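Local coordinates for protein transcriptional regulator URE2 (Saccharomyces cerevisiae, PDB 1HQO) that represses nitrogen catabolite genes by holding phosphorylated GATA activators in the cytoplasm and, with a glutathione S-transferase fold, also has glutathione peroxidase activity, at residues 32-37 with 253-258. Numbering follows the deposited sequence.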
loop_
_atom_site.group_PDB
_atom_site.type_symbol
_atom_site.label_atom_id
_atom_site.label_comp_id
_atom_site.label_asym_id
_atom_site.label_seq_id
_atom_site.Cartn_x
_atom_site.Cartn_y
_atom_site.Cartn_z
ATOM N N VAL A 32 9.743 3.906 -9.112
ATOM C CA VAL A 32 9.316 5.279 -9.345
ATOM C C VAL A 32 10.027 5.833 -10.571
ATOM O O VAL A 32 9.444 6.565 -11.354
ATOM C CB VAL A 32 9.655 6.161 -8.149
ATOM C CG1 VAL A 32 9.277 7.585 -8.432
ATOM C CG2 VAL A 32 8.936 5.663 -6.929
ATOM N N ALA A 33 11.298 5.464 -10.717
ATOM C CA ALA A 33 12.141 5.900 -11.832
ATOM C C ALA A 33 11.539 5.475 -13.153
ATOM O O ALA A 33 11.443 6.258 -14.096
ATOM C CB ALA A 33 13.530 5.306 -11.705
ATOM N N ILE A 34 11.151 4.214 -13.221
ATOM C CA ILE A 34 10.542 3.680 -14.416
ATOM C C ILE A 34 9.320 4.502 -14.801
ATOM O O ILE A 34 9.165 4.868 -15.954
ATOM C CB ILE A 34 10.112 2.237 -14.188
ATOM C CG1 ILE A 34 11.332 1.325 -14.160
ATOM C CG2 ILE A 34 9.143 1.822 -15.235
ATOM C CD1 ILE A 34 11.020 -0.098 -13.756
ATOM N N VAL A 35 8.450 4.790 -13.836
ATOM C CA VAL A 35 7.235 5.558 -14.110
ATOM C C VAL A 35 7.550 6.995 -14.459
ATOM O O VAL A 35 6.830 7.633 -15.220
ATOM C CB VAL A 35 6.257 5.523 -12.910
ATOM C CG1 VAL A 35 5.021 6.372 -13.184
ATOM C CG2 VAL A 35 5.824 4.099 -12.667
ATOM N N LEU A 36 8.622 7.519 -13.897
ATOM C CA LEU A 36 8.965 8.874 -14.226
ATOM C C LEU A 36 9.324 8.858 -15.701
ATOM O O LEU A 36 8.685 9.535 -16.495
ATOM C CB LEU A 36 10.134 9.374 -13.374
ATOM C CG LEU A 36 9.772 9.848 -11.955
ATOM C CD1 LEU A 36 11.025 10.128 -11.153
ATOM C CD2 LEU A 36 8.906 11.095 -12.021
ATOM N N SER A 37 10.311 8.049 -16.079
ATOM C CA SER A 37 10.748 7.970 -17.481
ATOM C C SER A 37 9.632 7.672 -18.479
ATOM O O SER A 37 9.595 8.236 -19.566
ATOM C CB SER A 37 11.858 6.915 -17.651
ATOM O OG SER A 37 13.073 7.315 -17.029
ATOM N N LYS A 253 16.373 2.357 -19.500
ATOM C CA LYS A 253 17.262 3.433 -19.088
ATOM C C LYS A 253 17.091 3.702 -17.609
ATOM O O LYS A 253 18.061 3.940 -16.877
ATOM C CB LYS A 253 16.965 4.710 -19.871
ATOM C CG LYS A 253 15.750 5.464 -19.398
ATOM C CD LYS A 253 15.625 6.804 -20.120
ATOM C CE LYS A 253 14.548 7.666 -19.460
ATOM N NZ LYS A 253 14.269 8.935 -20.186
ATOM N N ALA A 254 15.843 3.667 -17.174
ATOM C CA ALA A 254 15.560 3.906 -15.787
ATOM C C ALA A 254 16.328 2.899 -14.952
ATOM O O ALA A 254 16.931 3.258 -13.950
ATOM C CB ALA A 254 14.084 3.783 -15.542
ATOM N N LEU A 255 16.327 1.641 -15.377
ATOM C CA LEU A 255 17.024 0.585 -14.641
ATOM C C LEU A 255 18.545 0.641 -14.753
ATOM O O LEU A 255 19.249 0.111 -13.882
ATOM C CB LEU A 255 16.540 -0.797 -15.091
ATOM C CG LEU A 255 15.079 -1.176 -14.817
ATOM C CD1 LEU A 255 14.808 -2.564 -15.334
ATOM C CD2 LEU A 255 14.797 -1.133 -13.347
ATOM N N ARG A 256 19.042 1.247 -15.838
ATOM C CA ARG A 256 20.482 1.410 -16.072
ATOM C C ARG A 256 20.958 2.132 -14.865
ATOM O O ARG A 256 22.047 1.862 -14.330
ATOM C CB ARG A 256 20.761 2.296 -17.293
ATOM C CG ARG A 256 20.512 1.599 -18.607
ATOM C CD ARG A 256 21.382 0.327 -18.691
ATOM N NE ARG A 256 20.872 -0.643 -19.665
ATOM C CZ ARG A 256 21.428 -1.826 -19.923
ATOM N NH1 ARG A 256 22.529 -2.203 -19.280
ATOM N NH2 ARG A 256 20.879 -2.637 -20.825
ATOM N N GLY A 257 20.093 3.050 -14.449
ATOM C CA GLY A 257 20.331 3.862 -13.275
ATOM C C GLY A 257 20.520 5.323 -13.649
ATOM O O GLY A 257 20.509 5.650 -14.870
ATOM N N GLU A 258 20.696 6.237 -12.667
ATOM C CA GLU A 258 21.049 7.619 -13.097
ATOM C C GLU A 258 22.178 7.192 -14.085
ATOM O O GLU A 258 22.338 7.587 -15.225
ATOM C CB GLU A 258 21.626 8.575 -12.033
ATOM C CG GLU A 258 22.923 9.251 -12.731
ATOM C CD GLU A 258 24.290 9.189 -11.936
ATOM O OE1 GLU A 258 24.569 8.059 -11.442
ATOM O OE2 GLU A 258 25.118 10.177 -11.824
ATOM O OXT GLU A 258 22.979 6.319 -13.805
#
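Ala-254 pushes its methyl group straight against the backbone of helix 27-39, where its CB rests 3.7 Å from the CA of Ile-34. With so small a side chain as the spacer, the two helices come close: the CA atoms of Ile-34 and Ala-254 are 5.2 Å apart. The same methyl lies alongside that of Ala-33, CB to CB at 4.2 Å, the two pointing in roughly opposite directions past each other, and touches the flank of Ile-34 at CG1, 3.9 Å away.

Ile-34 and Leu-255 extend the apolar seam on one side of this methyl. The chain of Ile-34 has CG1 anti to the carbonyl carbon (chi1 -74°) and then runs out extended, which brings CD1 within 3.9 Å of Leu-255 CD2. These two side chains cross at a slant, touching through their terminal methyls. One turn further along helix 27-39, Ser-37 faces Lys-253, whose extended aliphatic chain passes beside it; the model is too crowded there for the exact spacing to be trusted. No hydrogen bond links the two segments, and the seam is held by apolar contact.

The contact joins the thioredoxin-like N-terminal domain to the last helix of the helical C-terminal domain in this glutathione S-transferase fold. Beyond it, Ser-37 OG hydrogen-bonds to Tyr-43 OH, and the side chain of Tyr-43, on strand 43-47, also touches Ala-33 and Ala-254. Helix 212-221 packs on Ile-34 through Leu-215, Val-218 and Pro-219, while helix 85-100 lies against Val-32, Val-35 and Leu-36.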